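Putative HMP/thiamine permease protein YkoE (Bacillus subtilis, PDB 5EDL) binds thiamine as the membrane-embedded S component of an energy-coupling factor vitamin transporter and probably carries it across the membrane. Local coordinates at residues A[73-78]-A[84-89]; A[15-20]-A[47-52]; A[53-58]-A[62-67]. All coordinates share one frame; numbering follows the deposited sequence.

In the fold
Interactions 2 and 3 are buried, with centres about 6 and 8 Å from the chain centre. Interaction 1 is partly buried and lies about 15 Å out. Helix 63-77 enters interaction 3 near its start and interaction 1 near its end. Helix 49-58 is shared by interactions 2 and 3, which touch through a probable hydrogen bond from Ser51 to Ala64. Interactions 1 and 2 both reach the bound thiamine, one with a carboxylate and branched aliphatic groups, the other with an indole face. Interaction 3 does not; the side chain of Ser67 is about 11 Å away. There, alanines and one serine allow close helix packing. Apolar packing runs through all three, aromatic on aliphatic in interaction 2.

Interaction 1 (A[73-78]-A[84-89]); sequences LVECLL and PMVIVI. With VIB (3-(4-amino-2-methyl-pyrimidin-5-ylmethyl)-5-(2-hydroxy-ethyl)-4-methyl-thiazol-3-ium), chain B.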
loop_
_atom_site.group_PDB
_atom_site.type_symbol
_atom_site.label_atom_id
_atom_site.label_comp_id
_atom_site.label_asym_id
_atom_site.label_seq_id
_atom_site.Cartn_x
_atom_site.Cartn_y
_atom_site.Cartn_z
ATOM N N LEU A 73 -5.639 -3.575 11.299
ATOM C CA LEU A 73 -6.565 -3.954 12.357
ATOM C C LEU A 73 -7.094 -5.352 12.091
ATOM O O LEU A 73 -7.106 -6.211 12.975
ATOM C CB LEU A 73 -7.732 -2.947 12.461
ATOM C CG LEU A 73 -9.009 -3.403 13.175
ATOM C CD1 LEU A 73 -8.693 -3.799 14.632
ATOM C CD2 LEU A 73 -10.107 -2.332 13.130
ATOM N N VAL A 74 -7.538 -5.574 10.862
ATOM C CA VAL A 74 -8.166 -6.831 10.522
ATOM C C VAL A 74 -7.130 -7.958 10.500
ATOM O O VAL A 74 -7.424 -9.081 10.913
ATOM C CB VAL A 74 -8.904 -6.741 9.171
ATOM C CG1 VAL A 74 -9.386 -8.117 8.734
ATOM C CG2 VAL A 74 -10.081 -5.772 9.284
ATOM N N GLU A 75 -5.920 -7.651 10.030
ATOM C CA GLU A 75 -4.842 -8.633 10.074
ATOM C C GLU A 75 -4.557 -9.058 11.530
ATOM O O GLU A 75 -4.352 -10.234 11.813
ATOM C CB GLU A 75 -3.569 -8.089 9.416
ATOM C CG GLU A 75 -2.517 -9.172 9.214
ATOM C CD GLU A 75 -1.144 -8.611 8.883
ATOM O OE1 GLU A 75 -1.061 -7.425 8.499
ATOM O OE2 GLU A 75 -0.154 -9.359 9.027
ATOM N N CYS A 76 -4.555 -8.088 12.438
ATOM C CA CYS A 76 -4.398 -8.362 13.861
ATOM C C CYS A 76 -5.508 -9.290 14.355
ATOM O O CYS A 76 -5.240 -10.306 14.993
ATOM C CB CYS A 76 -4.398 -7.059 14.672
ATOM S SG CYS A 76 -4.375 -7.310 16.487
ATOM N N LEU A 77 -6.752 -8.934 14.038
ATOM C CA LEU A 77 -7.921 -9.725 14.421
ATOM C C LEU A 77 -7.847 -11.165 13.920
ATOM O O LEU A 77 -8.224 -12.093 14.640
ATOM C CB LEU A 77 -9.220 -9.080 13.893
ATOM C CG LEU A 77 -9.581 -7.691 14.415
ATOM C CD1 LEU A 77 -10.952 -7.259 13.919
ATOM C CD2 LEU A 77 -9.505 -7.649 15.939
ATOM N N LEU A 78 -7.395 -11.335 12.681
ATOM C CA LEU A 78 -7.273 -12.652 12.058
ATOM C C LEU A 78 -6.146 -13.498 12.643
ATOM O O LEU A 78 -5.996 -14.656 12.278
ATOM C CB LEU A 78 -7.062 -12.513 10.552
ATOM C CG LEU A 78 -8.266 -11.972 9.778
ATOM C CD1 LEU A 78 -7.915 -11.736 8.325
ATOM C CD2 LEU A 78 -9.451 -12.922 9.911
ATOM N N PRO A 84 -1.151 -6.614 18.530
ATOM C CA PRO A 84 -1.488 -5.225 18.197
ATOM C C PRO A 84 -0.334 -4.360 17.690
ATOM O O PRO A 84 -0.625 -3.294 17.119
ATOM C CB PRO A 84 -2.022 -4.662 19.517
ATOM C CG PRO A 84 -1.410 -5.526 20.583
ATOM C CD PRO A 84 -1.281 -6.893 19.974
ATOM N N MET A 85 0.920 -4.772 17.858
ATOM C CA MET A 85 2.009 -3.943 17.330
ATOM C C MET A 85 1.931 -3.861 15.787
ATOM O O MET A 85 2.450 -2.921 15.188
ATOM C CB MET A 85 3.392 -4.440 17.802
ATOM C CG MET A 85 3.733 -5.907 17.564
ATOM S SD MET A 85 5.279 -6.445 18.392
ATOM C CE MET A 85 4.854 -6.265 20.120
ATOM N N VAL A 86 1.244 -4.806 15.147
ATOM C CA VAL A 86 1.082 -4.720 13.701
ATOM C C VAL A 86 0.164 -3.531 13.353
ATOM O O VAL A 86 0.284 -2.943 12.287
ATOM C CB VAL A 86 0.518 -6.024 13.083
ATOM C CG1 VAL A 86 -0.983 -6.177 13.380
ATOM C CG2 VAL A 86 0.764 -6.031 11.563
ATOM N N ILE A 87 -0.739 -3.171 14.262
ATOM C CA ILE A 87 -1.599 -2.012 14.042
ATOM C C ILE A 87 -0.766 -0.723 14.111
ATOM O O ILE A 87 -1.016 0.218 13.366
ATOM C CB ILE A 87 -2.763 -1.950 15.050
ATOM C CG1 ILE A 87 -3.697 -3.153 14.837
ATOM C CG2 ILE A 87 -3.526 -0.629 14.902
ATOM C CD1 ILE A 87 -4.739 -3.354 15.919
ATOM N N VAL A 88 0.242 -0.706 14.981
ATOM C CA VAL A 88 1.152 0.430 15.057
ATOM C C VAL A 88 1.961 0.574 13.765
ATOM O O VAL A 88 2.048 1.665 13.196
ATOM C CB VAL A 88 2.137 0.317 16.237
ATOM C CG1 VAL A 88 2.973 1.594 16.334
ATOM C CG2 VAL A 88 1.399 0.035 17.559
ATOM N N ILE A 89 2.554 -0.516 13.285
ATOM C CA ILE A 89 3.344 -0.378 12.064
ATOM C C ILE A 89 2.413 -0.054 10.898
ATOM O O ILE A 89 2.800 0.637 9.952
ATOM C CB ILE A 89 4.211 -1.637 11.755
ATOM C CG1 ILE A 89 5.418 -1.224 10.884
ATOM C CG2 ILE A 89 3.369 -2.751 11.129
ATOM C CD1 ILE A 89 6.490 -2.296 10.677
HETATM C CM2 VIB B . 0.126 -4.323 8.002
HETATM N N4A VIB B . 5.014 -4.440 7.801
HETATM C CM4 VIB B . 8.007 -8.188 8.387
HETATM O O1 VIB B . 10.082 -5.239 9.776
HETATM C C7 VIB B . 9.985 -5.674 11.118
HETATM C C6 VIB B . 9.393 -7.062 11.120
HETATM C C2 VIB B . 5.513 -6.361 10.754
HETATM S S1 VIB B . 6.829 -6.217 11.590
HETATM C C5 VIB B . 7.926 -6.924 10.753
HETATM C C4 VIB B . 7.339 -7.417 9.531
HETATM N N3 VIB B . 5.809 -7.065 9.539
HETATM C C7A VIB B . 4.931 -7.470 8.446
HETATM C C4A VIB B . 3.758 -5.125 8.013
HETATM N N3A VIB B . 2.600 -4.467 7.921
HETATM C C2A VIB B . 1.429 -5.131 8.123
HETATM N N1A VIB B . 1.438 -6.474 8.402
HETATM C C6A VIB B . 2.606 -7.159 8.497
HETATM C C5A VIB B . 3.773 -6.467 8.292
#
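Cys76 sits between Val86 and Ile87, and this is the close-packed part of the contact. Its CB lies 3.8 Å from Val86 CG1 and 3.9 Å from Ile87 CD1. Its SG turns toward Pro84, 3.9 Å from the ring nitrogen N. No hydrogen bond crosses between the segments. Val86 serves two partners with its two methyls. With chi1 at 75°, CG1 lies between the backbone N and the carbonyl carbon and faces Cys76. CG2 points to the thiamine pyrimidine and stands above its plane at the N1A corner, 3.3 Å from N1A. The segments belong to a helical hairpin. Helix 63-77 ends, a short loop follows, and helix 85-103 runs back; the axes of 73-77 and 85-89 are antiparallel at 162° and approach to 8.6 Å. One buried side of the hairpin faces the vitamin pocket. On that side, Glu75 reaches in with an extended chain and brings OE1 to 2.7 Å from thiamine N1A. Its other oxygen, OE2, is hydrogen-bonded to Thr25 and Asn80, which probably fixes the turn of the carboxylate. Ile89, about one turn beyond Val86, places CG2 3.7 Å from thiamine N3A. The opposite side of the hairpin is looser. Leu73 and Ile87 lie side by side and point the same way, with their CD1 atoms 4.2 Å apart. Leu73 and Pro84 are exposed on this side.

Interaction 2 (A[15-20]-A[47-52]); sequences IVFAVV and WFIVSV. With VIB (3-(4-amino-2-methyl-pyrimidin-5-ylmethyl)-5-(2-hydroxy-ethyl)-4-methyl-thiazol-3-ium), chain B.
The contact joins helix 4-35 to the start of helix 49-58, next to the thiamine pocket, through Phe17 on one side and Ile49 and Val50 on the other. The vitamin seen in this S component rests on Trp47, two residues ahead of Ile49. Phe17 carries the whole contact for its segment. The side chains of Phe17 and Ile49 cross at about a right angle, and the CD2 atom of Phe17 is 3.5 Å from Ile49 CG2. Ile49 CG2 occupies the slot between its own backbone N and carbonyl carbon, because chi1 of -167° sends CG1 the other way. This turns the small methyl branch to the ring. Val50 and Phe17 slide past each other in opposite directions. Val50 CG2 comes to 3.2 Å from Phe17 CB, which is short for two carbons and should be read with caution. The packing is purely apolar, and no hydrogen bond spans it. Trp47 faces the ligand instead. The pyrimidine lies over one face of the indole, with thiamine C6A 3.4 Å from Trp47 NE1. The bridging carbon C7A sits over the ring centre, 3.3 Å above the plane. NE1 is hydrogen-bonded to the carbonyl of Tyr21, which probably keeps the indole from turning. The rings of Tyr21 and Tyr44 meet Trp47 edge to face. Around the contact, Tyr21 OH of helix 4-35 accepts a hydrogen bond from Val50 N, Val50 packs on helix 63-77, and Phe48 reaches helices 85-103 and 111-132.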
loop_
_atom_site.group_PDB
_atom_site.type_symbol
_atom_site.label_atom_id
_atom_site.label_comp_id
_atom_site.label_asym_id
_atom_site.label_seq_id
_atom_site.Cartn_x
_atom_site.Cartn_y
_atom_site.Cartn_z
ATOM N N ILE A 15 -10.150 -5.141 4.109
ATOM C CA ILE A 15 -10.473 -6.434 4.681
ATOM C C ILE A 15 -9.917 -7.570 3.837
ATOM O O ILE A 15 -9.294 -8.491 4.364
ATOM C CB ILE A 15 -11.992 -6.601 4.833
ATOM C CG1 ILE A 15 -12.518 -5.629 5.890
ATOM C CG2 ILE A 15 -12.334 -8.033 5.216
ATOM C CD1 ILE A 15 -14.020 -5.511 5.920
ATOM N N VAL A 16 -10.151 -7.502 2.530
ATOM C CA VAL A 16 -9.653 -8.517 1.608
ATOM C C VAL A 16 -8.134 -8.608 1.673
ATOM O O VAL A 16 -7.561 -9.699 1.763
ATOM C CB VAL A 16 -10.079 -8.222 0.153
ATOM C CG1 VAL A 16 -9.323 -9.120 -0.808
ATOM C CG2 VAL A 16 -11.586 -8.382 -0.002
ATOM N N PHE A 17 -7.474 -7.459 1.637
ATOM C CA PHE A 17 -6.019 -7.467 1.641
ATOM C C PHE A 17 -5.423 -7.747 3.019
ATOM O O PHE A 17 -4.252 -8.103 3.116
ATOM C CB PHE A 17 -5.473 -6.151 1.074
ATOM C CG PHE A 17 -5.291 -6.199 -0.402
ATOM C CD1 PHE A 17 -6.339 -5.879 -1.251
ATOM C CD2 PHE A 17 -4.094 -6.634 -0.949
ATOM C CE1 PHE A 17 -6.194 -5.978 -2.613
ATOM C CE2 PHE A 17 -3.942 -6.719 -2.319
ATOM C CZ PHE A 17 -4.988 -6.394 -3.151
ATOM N N ALA A 18 -6.225 -7.609 4.073
ATOM C CA ALA A 18 -5.800 -8.046 5.400
ATOM C C ALA A 18 -5.483 -9.538 5.375
ATOM O O ALA A 18 -4.537 -9.986 6.025
ATOM C CB ALA A 18 -6.854 -7.748 6.438
ATOM N N VAL A 19 -6.275 -10.299 4.626
ATOM C CA VAL A 19 -6.033 -11.721 4.458
ATOM C C VAL A 19 -4.703 -11.971 3.743
ATOM O O VAL A 19 -3.919 -12.817 4.162
ATOM C CB VAL A 19 -7.178 -12.398 3.681
ATOM C CG1 VAL A 19 -6.837 -13.857 3.396
ATOM C CG2 VAL A 19 -8.488 -12.298 4.462
ATOM N N VAL A 20 -4.440 -11.208 2.686
ATOM C CA VAL A 20 -3.165 -11.308 1.978
ATOM C C VAL A 20 -1.987 -10.945 2.881
ATOM O O VAL A 20 -0.976 -11.656 2.917
ATOM C CB VAL A 20 -3.124 -10.389 0.737
ATOM C CG1 VAL A 20 -1.762 -10.514 0.024
ATOM C CG2 VAL A 20 -4.271 -10.694 -0.198
ATOM N N TRP A 47 2.978 -5.260 2.004
ATOM C CA TRP A 47 2.251 -4.788 3.191
ATOM C C TRP A 47 1.820 -3.324 3.094
ATOM O O TRP A 47 1.146 -2.826 4.007
ATOM C CB TRP A 47 3.084 -5.001 4.472
ATOM C CG TRP A 47 3.212 -6.460 4.834
ATOM C CD1 TRP A 47 2.199 -7.338 5.111
ATOM C CD2 TRP A 47 4.430 -7.200 4.970
ATOM N NE1 TRP A 47 2.714 -8.585 5.399
ATOM C CE2 TRP A 47 4.083 -8.524 5.311
ATOM C CE3 TRP A 47 5.786 -6.868 4.832
ATOM C CZ2 TRP A 47 5.043 -9.517 5.520
ATOM C CZ3 TRP A 47 6.734 -7.855 5.028
ATOM C CH2 TRP A 47 6.358 -9.165 5.365
ATOM N N PHE A 48 2.214 -2.643 2.016
ATOM C CA PHE A 48 1.772 -1.255 1.781
ATOM C C PHE A 48 0.724 -1.116 0.665
ATOM O O PHE A 48 0.211 -0.017 0.426
ATOM C CB PHE A 48 2.931 -0.331 1.385
ATOM C CG PHE A 48 4.201 -0.531 2.155
ATOM C CD1 PHE A 48 4.191 -0.899 3.490
ATOM C CD2 PHE A 48 5.420 -0.328 1.525
ATOM C CE1 PHE A 48 5.386 -1.070 4.184
ATOM C CE2 PHE A 48 6.616 -0.494 2.202
ATOM C CZ PHE A 48 6.603 -0.868 3.541
ATOM N N ILE A 49 0.442 -2.201 -0.043
ATOM C CA ILE A 49 -0.302 -2.087 -1.298
ATOM C C ILE A 49 -1.702 -1.479 -1.108
ATOM O O ILE A 49 -2.173 -0.750 -1.964
ATOM C CB ILE A 49 -0.427 -3.465 -2.013
ATOM C CG1 ILE A 49 -0.911 -3.256 -3.456
ATOM C CG2 ILE A 49 -1.352 -4.399 -1.242
ATOM C CD1 ILE A 49 -0.759 -4.477 -4.334
ATOM N N VAL A 50 -2.331 -1.742 0.038
ATOM C CA VAL A 50 -3.657 -1.208 0.328
ATOM C C VAL A 50 -3.665 0.322 0.252
ATOM O O VAL A 50 -4.601 0.909 -0.273
ATOM C CB VAL A 50 -4.155 -1.676 1.721
ATOM C CG1 VAL A 50 -5.308 -0.826 2.209
ATOM C CG2 VAL A 50 -4.554 -3.132 1.663
ATOM N N SER A 51 -2.607 0.957 0.744
ATOM C CA SER A 51 -2.541 2.412 0.738
ATOM C C SER A 51 -2.579 2.955 -0.679
ATOM O O SER A 51 -3.267 3.919 -0.957
ATOM C CB SER A 51 -1.281 2.909 1.446
ATOM O OG SER A 51 -1.412 2.779 2.846
ATOM N N VAL A 52 -1.832 2.317 -1.567
ATOM C CA VAL A 52 -1.737 2.785 -2.934
ATOM C C VAL A 52 -3.072 2.556 -3.658
ATOM O O VAL A 52 -3.546 3.431 -4.360
ATOM C CB VAL A 52 -0.575 2.090 -3.680
ATOM C CG1 VAL A 52 -0.683 2.313 -5.194
ATOM C CG2 VAL A 52 0.763 2.608 -3.154
HETATM C CM2 VIB B . 0.126 -4.323 8.002
HETATM N N4A VIB B . 5.014 -4.440 7.801
HETATM C CM4 VIB B . 8.007 -8.188 8.387
HETATM O O1 VIB B . 10.082 -5.239 9.776
HETATM C C7 VIB B . 9.985 -5.674 11.118
HETATM C C6 VIB B . 9.393 -7.062 11.120
HETATM C C2 VIB B . 5.513 -6.361 10.754
HETATM S S1 VIB B . 6.829 -6.217 11.590
HETATM C C5 VIB B . 7.926 -6.924 10.753
HETATM C C4 VIB B . 7.339 -7.417 9.531
HETATM N N3 VIB B . 5.809 -7.065 9.539
HETATM C C7A VIB B . 4.931 -7.470 8.446
HETATM C C4A VIB B . 3.758 -5.125 8.013
HETATM N N3A VIB B . 2.600 -4.467 7.921
HETATM C C2A VIB B . 1.429 -5.131 8.123
HETATM N N1A VIB B . 1.438 -6.474 8.402
HETATM C C6A VIB B . 2.606 -7.159 8.497
HETATM C C5A VIB B . 3.773 -6.467 8.292
#

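Interaction 3 (A[53-58]-A[62-67]); sequences IAAYMI and GAALVS
Ala54 meets Ser67 at the tightest point of the contact. Ser67 CB is 3.5 Å from Ala54 CB, closer than two carbons usually pack. From CB the chain goes on to OG, which lies 3.4 Å from the same methyl. With chi1 at 64°, OG stands between its backbone N and carbonyl carbon, and this turns it back along its own helix. It donates a 2.7 Å hydrogen bond to Ala63 O, with a C=O...OG angle of 147°. Ala63 O also takes the bond from Ser67 N, so two donors grip it. OG also has a weak hydrogen bond with Val50 O of the preceding helix. With an alanine here, Ala63 O would probably be left with its backbone donor alone, and a small gap would open beside Ala54. The segments form a helical hairpin, in which helix 49-58 turns through a short loop into helix 63-77, with Gly62 as N-cap. The axes of 53-58 and 63-67 approach to 8.0 Å at 136°, so the helices splay. Small side chains permit this approach: Ala63 CB lies 3.8 Å from Ala55 CA. Ala55 and Ala64 touch more loosely, CB to CB at 4.4 Å, and Phe101 of helix 85-103 touches both.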
loop_
_atom_site.group_PDB
_atom_site.type_symbol
_atom_site.label_atom_id
_atom_site.label_comp_id
_atom_site.label_asym_id
_atom_site.label_seq_id
_atom_site.Cartn_x
_atom_site.Cartn_y
_atom_site.Cartn_z
ATOM N N ILE A 53 -3.668 1.385 -3.448
ATOM C CA ILE A 53 -4.933 1.013 -4.079
ATOM C C ILE A 53 -6.036 1.999 -3.694
ATOM O O ILE A 53 -6.671 2.594 -4.560
ATOM C CB ILE A 53 -5.345 -0.441 -3.693
ATOM C CG1 ILE A 53 -4.340 -1.447 -4.293
ATOM C CG2 ILE A 53 -6.809 -0.732 -4.113
ATOM C CD1 ILE A 53 -4.545 -2.904 -3.875
ATOM N N ALA A 54 -6.226 2.206 -2.396
ATOM C CA ALA A 54 -7.287 3.092 -1.924
ATOM C C ALA A 54 -7.100 4.517 -2.434
ATOM O O ALA A 54 -8.066 5.139 -2.846
ATOM C CB ALA A 54 -7.367 3.087 -0.405
ATOM N N ALA A 55 -5.867 5.025 -2.401
ATOM C CA ALA A 55 -5.608 6.400 -2.832
ATOM C C ALA A 55 -5.824 6.549 -4.338
ATOM O O ALA A 55 -6.491 7.472 -4.794
ATOM C CB ALA A 55 -4.194 6.834 -2.456
ATOM N N TYR A 56 -5.235 5.635 -5.098
ATOM C CA TYR A 56 -5.325 5.679 -6.555
ATOM C C TYR A 56 -6.783 5.511 -7.027
ATOM O O TYR A 56 -7.212 6.160 -7.983
ATOM C CB TYR A 56 -4.401 4.607 -7.146
ATOM C CG TYR A 56 -4.360 4.483 -8.657
ATOM C CD1 TYR A 56 -3.821 5.482 -9.456
ATOM C CD2 TYR A 56 -4.823 3.337 -9.272
ATOM C CE1 TYR A 56 -3.778 5.349 -10.844
ATOM C CE2 TYR A 56 -4.780 3.186 -10.641
ATOM C CZ TYR A 56 -4.268 4.190 -11.426
ATOM O OH TYR A 56 -4.234 3.998 -12.774
ATOM N N MET A 57 -7.554 4.684 -6.328
ATOM C CA MET A 57 -8.957 4.469 -6.690
ATOM C C MET A 57 -9.839 5.649 -6.314
ATOM O O MET A 57 -10.655 6.086 -7.112
ATOM C CB MET A 57 -9.527 3.216 -6.019
ATOM C CG MET A 57 -9.063 1.886 -6.595
ATOM S SD MET A 57 -9.955 0.531 -5.772
ATOM C CE MET A 57 -11.367 1.452 -5.133
ATOM N N ILE A 58 -9.676 6.148 -5.091
ATOM C CA ILE A 58 -10.641 7.074 -4.512
ATOM C C ILE A 58 -10.195 8.526 -4.657
ATOM O O ILE A 58 -11.011 9.408 -4.916
ATOM C CB ILE A 58 -10.890 6.741 -3.027
ATOM C CG1 ILE A 58 -11.543 5.361 -2.918
ATOM C CG2 ILE A 58 -11.731 7.829 -2.368
ATOM C CD1 ILE A 58 -11.645 4.830 -1.501
ATOM N N GLY A 62 -6.687 11.127 3.068
ATOM C CA GLY A 62 -6.878 10.143 4.114
ATOM C C GLY A 62 -7.035 8.717 3.628
ATOM O O GLY A 62 -7.033 7.794 4.439
ATOM N N ALA A 63 -7.168 8.519 2.317
ATOM C CA ALA A 63 -7.376 7.166 1.786
ATOM C C ALA A 63 -6.223 6.226 2.125
ATOM O O ALA A 63 -6.443 5.096 2.561
ATOM C CB ALA A 63 -7.579 7.201 0.264
ATOM N N ALA A 64 -5.002 6.698 1.909
ATOM C CA ALA A 64 -3.819 5.868 2.087
ATOM C C ALA A 64 -3.671 5.509 3.558
ATOM O O ALA A 64 -3.316 4.395 3.887
ATOM C CB ALA A 64 -2.567 6.577 1.590
ATOM N N LEU A 65 -3.961 6.471 4.425
ATOM C CA LEU A 65 -3.759 6.292 5.857
ATOM C C LEU A 65 -4.811 5.358 6.443
ATOM O O LEU A 65 -4.476 4.384 7.115
ATOM C CB LEU A 65 -3.797 7.641 6.586
ATOM C CG LEU A 65 -3.839 7.568 8.116
ATOM C CD1 LEU A 65 -2.616 6.794 8.630
ATOM C CD2 LEU A 65 -3.881 8.977 8.712
ATOM N N VAL A 66 -6.079 5.661 6.185
ATOM C CA VAL A 66 -7.166 4.923 6.807
ATOM C C VAL A 66 -7.289 3.501 6.276
ATOM O O VAL A 66 -7.490 2.572 7.045
ATOM C CB VAL A 66 -8.520 5.635 6.633
ATOM C CG1 VAL A 66 -9.623 4.808 7.289
ATOM C CG2 VAL A 66 -8.467 7.026 7.258
ATOM N N SER A 67 -7.153 3.321 4.972
ATOM C CA SER A 67 -7.222 1.977 4.407
ATOM C C SER A 67 -6.173 1.036 5.047
ATOM O O SER A 67 -6.475 -0.109 5.349
ATOM C CB SER A 67 -7.037 2.030 2.894
ATOM O OG SER A 67 -5.741 2.495 2.557
#